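Local coordinates for protein Ara h 8 allergen isoform (Arachis hypogaea, PDB 6V8S) that probably binds small hydrophobic ligands, as Bet v 1 family proteins do, and may take part in plant defence or abscisic acid signalling, at residues A[92-97]-A[129-134]. Residues are numbered along the deposited sequence; the frame is centred on the assembly and turned at random.
With 2AN (8-anilino-1-naphthalene sulfonate), chain Q.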
ATOM      1  N   GLN A  92       4.312  -7.910  10.458  1.00 33.89           N
ATOM      2  CA  GLN A  92       4.226  -7.548  11.893  1.00 35.55           C
ATOM      3  C   GLN A  92       3.694  -8.752  12.692  1.00 34.79           C
ATOM      4  O   GLN A  92       2.632  -9.311  12.315  1.00 32.92           O
ATOM      5  CB  GLN A  92       3.312  -6.324  12.093  1.00 35.93           C
ATOM      6  CG  GLN A  92       3.525  -5.182  11.084  1.00 35.97           C
ATOM      7  CD  GLN A  92       4.623  -4.217  11.489  1.00 36.46           C
ATOM      8  OE1 GLN A  92       5.085  -4.243  12.641  1.00 36.89           O
ATOM      9  NE2 GLN A  92       5.083  -3.447  10.514  1.00 34.15           N
ATOM     10  N   GLU A  93       4.356  -9.085  13.815  1.00 36.50           N
ATOM     11  CA  GLU A  93       4.036 -10.330  14.567  1.00 38.33           C
ATOM     12  C   GLU A  93       2.628 -10.240  15.184  1.00 34.65           C
ATOM     13  O   GLU A  93       1.913 -11.233  15.203  1.00 32.87           O
ATOM     14  CB  GLU A  93       5.121 -10.634  15.581  1.00 44.44           C
ATOM     15  CG  GLU A  93       6.471 -10.932  14.923  1.00 48.68           C
ATOM     16  CD  GLU A  93       6.571 -12.190  14.060  1.00 53.14           C
ATOM     17  OE1 GLU A  93       5.823 -13.184  14.313  1.00 54.65           O
ATOM     18  OE2 GLU A  93       7.354 -12.130  13.092  1.00 59.86           O
ATOM     19  N   ILE A  94       2.214  -9.065  15.645  1.00 32.79           N
ATOM     20  CA  ILE A  94       0.938  -8.888  16.417  1.00 31.74           C
ATOM     21  C   ILE A  94      -0.241  -8.810  15.450  1.00 30.60           C
ATOM     22  O   ILE A  94      -1.395  -8.812  15.915  1.00 31.95           O
ATOM     23  CB  ILE A  94       1.037  -7.658  17.338  1.00 32.24           C
ATOM     24  CG1 ILE A  94      -0.025  -7.703  18.455  1.00 33.13           C
ATOM     25  CG2 ILE A  94       0.946  -6.369  16.553  1.00 31.75           C
ATOM     26  CD1 ILE A  94       0.197  -6.767  19.580  1.00 34.12           C
ATOM     27  N   LEU A  95      -0.013  -8.750  14.124  1.00 29.37           N
ATOM     28  CA  LEU A  95      -1.081  -8.521  13.124  1.00 29.09           C
ATOM     29  C   LEU A  95      -1.442  -9.842  12.435  1.00 30.23           C
ATOM     30  O   LEU A  95      -0.528 -10.550  11.973  1.00 28.79           O
ATOM     31  CB  LEU A  95      -0.623  -7.493  12.093  1.00 28.29           C
ATOM     32  CG  LEU A  95      -0.533  -6.046  12.579  1.00 28.24           C
ATOM     33  CD1 LEU A  95      -0.201  -5.098  11.476  1.00 27.62           C
ATOM     34  CD2 LEU A  95      -1.815  -5.578  13.288  1.00 28.74           C
ATOM     35  N   GLU A  96      -2.741 -10.058  12.261  1.00 31.37           N
ATOM     36  CA  GLU A  96      -3.279 -11.068  11.319  1.00 32.87           C
ATOM     37  C   GLU A  96      -3.223 -10.477   9.914  1.00 30.77           C
ATOM     38  O   GLU A  96      -2.801 -11.213   9.017  1.00 29.67           O
ATOM     39  CB  GLU A  96      -4.728 -11.452  11.645  1.00 36.19           C
ATOM     40  CG  GLU A  96      -4.911 -12.159  12.944  1.00 40.20           C
ATOM     41  CD  GLU A  96      -6.360 -12.250  13.410  1.00 44.99           C
ATOM     42  OE1 GLU A  96      -6.629 -13.145  14.273  1.00 50.34           O
ATOM     43  OE2 GLU A  96      -7.236 -11.473  12.917  1.00 48.14           O
ATOM     44  N   LYS A  97      -3.625  -9.214   9.742  1.00 29.71           N
ATOM     45  CA  LYS A  97      -3.646  -8.547   8.416  1.00 29.35           C
ATOM     46  C   LYS A  97      -3.916  -7.040   8.618  1.00 27.86           C
ATOM     47  O   LYS A  97      -4.412  -6.615   9.705  1.00 26.99           O
ATOM     48  CB  LYS A  97      -4.703  -9.176   7.500  1.00 31.06           C
ATOM     49  CG  LYS A  97      -6.158  -9.049   8.007  1.00 33.20           C
ATOM     50  CD  LYS A  97      -7.176  -9.527   7.024  1.00 35.83           C
ATOM     51  CE  LYS A  97      -8.574  -9.415   7.577  1.00 37.41           C
ATOM     52  NZ  LYS A  97      -9.590  -9.958   6.662  1.00 41.03           N
ATOM     53  N   ASP A 129       1.276   1.500  19.365  1.00 32.83           N
ATOM     54  CA  ASP A 129       1.632   2.753  18.655  1.00 33.82           C
ATOM     55  C   ASP A 129       2.739   2.481  17.633  1.00 31.63           C
ATOM     56  O   ASP A 129       2.651   3.061  16.540  1.00 29.63           O
ATOM     57  CB  ASP A 129       1.991   3.877  19.643  1.00 36.73           C
ATOM     58  CG  ASP A 129       0.761   4.414  20.386  1.00 40.55           C
ATOM     59  OD1 ASP A 129      -0.356   4.302  19.804  1.00 42.42           O
ATOM     60  OD2 ASP A 129       0.892   4.958  21.528  1.00 45.44           O
ATOM     61  N   GLU A 130       3.693   1.618  17.975  1.00 32.78           N
ATOM     62  CA  GLU A 130       4.904   1.358  17.138  1.00 34.12           C
ATOM     63  C   GLU A 130       4.464   0.651  15.860  1.00 31.16           C
ATOM     64  O   GLU A 130       5.062   0.919  14.819  1.00 30.26           O
ATOM     65  CB  GLU A 130       5.956   0.534  17.906  1.00 36.77           C
ATOM     66  CG  GLU A 130       6.469   1.251  19.151  1.00 41.31           C
ATOM     67  CD  GLU A 130       5.536   1.376  20.357  1.00 45.34           C
ATOM     68  OE1 GLU A 130       4.499   0.657  20.466  1.00 44.24           O
ATOM     69  OE2 GLU A 130       5.865   2.218  21.230  1.00 50.83           O
ATOM     70  N   VAL A 131       3.456  -0.223  15.934  1.00 29.75           N
ATOM     71  CA  VAL A 131       2.978  -0.990  14.752  1.00 28.10           C
ATOM     72  C   VAL A 131       2.174  -0.073  13.840  1.00 27.97           C
ATOM     73  O   VAL A 131       2.410  -0.114  12.634  1.00 28.31           O
ATOM     74  CB  VAL A 131       2.192  -2.247  15.163  1.00 27.68           C
ATOM     75  CG1 VAL A 131       1.553  -2.941  13.958  1.00 25.94           C
ATOM     76  CG2 VAL A 131       3.119  -3.199  15.935  1.00 28.07           C
ATOM     77  N   HIS A 132       1.255   0.711  14.384  1.00 28.95           N
ATOM     78  CA  HIS A 132       0.508   1.768  13.648  1.00 29.29           C
ATOM     79  C   HIS A 132       1.517   2.640  12.899  1.00 29.41           C
ATOM     80  O   HIS A 132       1.352   2.813  11.678  1.00 27.95           O
ATOM     81  CB  HIS A 132      -0.372   2.595  14.598  1.00 30.71           C
ATOM     82  CG  HIS A 132      -1.045   3.723  13.915  1.00 31.10           C
ATOM     83  ND1 HIS A 132      -0.574   5.004  13.987  1.00 31.82           N
ATOM     84  CD2 HIS A 132      -2.165   3.748  13.141  1.00 31.69           C
ATOM     85  CE1 HIS A 132      -1.388   5.814  13.299  1.00 32.41           C
ATOM     86  NE2 HIS A 132      -2.371   5.064  12.759  1.00 32.19           N
ATOM     87  N   GLN A 133       2.527   3.143  13.620  1.00 30.29           N
ATOM     88  CA  GLN A 133       3.539   4.074  13.102  1.00 31.45           C
ATOM     89  C   GLN A 133       4.297   3.408  11.954  1.00 30.13           C
ATOM     90  O   GLN A 133       4.443   4.024  10.916  1.00 28.49           O
ATOM     91  CB  GLN A 133       4.498   4.456  14.213  1.00 34.07           C
ATOM     92  CG  GLN A 133       5.292   5.694  13.861  1.00 36.23           C
ATOM     93  CD  GLN A 133       6.473   5.887  14.779  1.00 38.56           C
ATOM     94  OE1 GLN A 133       7.613   5.544  14.418  1.00 40.77           O
ATOM     95  NE2 GLN A 133       6.228   6.463  15.951  1.00 39.01           N
ATOM     96  N   ASP A 134       4.714   2.165  12.130  1.00 30.05           N
ATOM     97  CA  ASP A 134       5.548   1.464  11.121  1.00 29.68           C
ATOM     98  C   ASP A 134       4.714   1.202   9.849  1.00 28.52           C
ATOM     99  O   ASP A 134       5.226   1.481   8.736  1.00 25.74           O
ATOM    100  CB  ASP A 134       6.151   0.195  11.695  1.00 29.92           C
ATOM    101  CG  ASP A 134       7.173  -0.416  10.768  1.00 30.83           C
ATOM    102  OD1 ASP A 134       8.130   0.318  10.348  1.00 31.33           O
ATOM    103  OD2 ASP A 134       7.002  -1.603  10.424  1.00 32.92           O
TER
HETATM  104  C1  2AN Q 201       5.850  -4.018   3.698  1.00 39.14           C
HETATM  105  C2  2AN Q 201       6.314  -3.880   2.432  1.00 39.52           C
HETATM  106  C3  2AN Q 201       5.706  -3.025   1.505  1.00 39.25           C
HETATM  107  C4  2AN Q 201       4.688  -2.226   1.892  1.00 40.35           C
HETATM  108  C5  2AN Q 201       4.155  -2.321   3.202  1.00 38.25           C
HETATM  109  C6  2AN Q 201       3.057  -1.509   3.554  1.00 38.92           C
HETATM  110  C7  2AN Q 201       2.509  -1.579   4.772  1.00 39.59           C
HETATM  111  C8  2AN Q 201       3.010  -2.485   5.717  1.00 40.90           C
HETATM  112  N   2AN Q 201       6.516  -4.886   4.581  1.00 38.56           N
HETATM  113  S   2AN Q 201       4.568  -4.364   6.748  1.00 41.51           S
HETATM  114  C9  2AN Q 201       4.114  -3.254   5.455  1.00 41.17           C
HETATM  115  C10 2AN Q 201       4.719  -3.236   4.148  1.00 37.83           C
HETATM  116  C11 2AN Q 201       7.521  -5.838   4.295  1.00 40.03           C
HETATM  117  C12 2AN Q 201       8.413  -6.172   5.311  1.00 41.15           C
HETATM  118  C13 2AN Q 201       9.399  -7.123   5.095  1.00 40.13           C
HETATM  119  C14 2AN Q 201       9.502  -7.759   3.884  1.00 40.56           C
HETATM  120  C15 2AN Q 201       8.622  -7.443   2.874  1.00 40.92           C
HETATM  121  C16 2AN Q 201       7.628  -6.495   3.073  1.00 40.45           C
HETATM  122  O1  2AN Q 201       6.080  -4.095   7.101  1.00 45.37           O
HETATM  123  O2  2AN Q 201       3.816  -4.023   7.920  1.00 44.17           O
HETATM  124  O3  2AN Q 201       4.390  -5.685   6.229  1.00 41.86           O
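Gln92 and Asp134 join the turn leading into strand 95-107 to the first turns of the long C-terminal helix 129-152, which in the Bet v 1 fold packs against the curved antiparallel sheet. The polar part centres on the side-chain amide nitrogen NE2 of Gln92. It donates to the anti lone pair of Asp134 OD2, NE2 to OD2 2.7 Å, and the acceptor lies almost exactly in the side-chain amide plane, while the carboxylate is turned 68° from that plane. A bend at chi2 (-86°) swings the Gln92 side-chain amide toward the helix. Lys138 forms a salt bridge with the same OD2, which would balance the carboxylate's charge.

The apolar part is built round Val131, whose two methyls divide the work. CG1 meets Leu95 CD1 tip to tip at 3.7 Å; Val131 CG2 packs on Ile94 CG2 at 3.9 Å, the two side chains crossing at a slant. The type I turn from Gln92 to Leu95, closed by Leu95 N to Gln92 O, brings Gln92, Ile94 and Leu95 to the helix. Leu95 is buried, and Phe119 and Thr121 touch it from strand 110-121.

One of the bound 8-anilino-1-naphthalene sulfonate molecules accepts the second bond from the Gln92 side-chain amide: NE2 donates to sulfonate O2 at 2.9 Å, nearly straight at 166°.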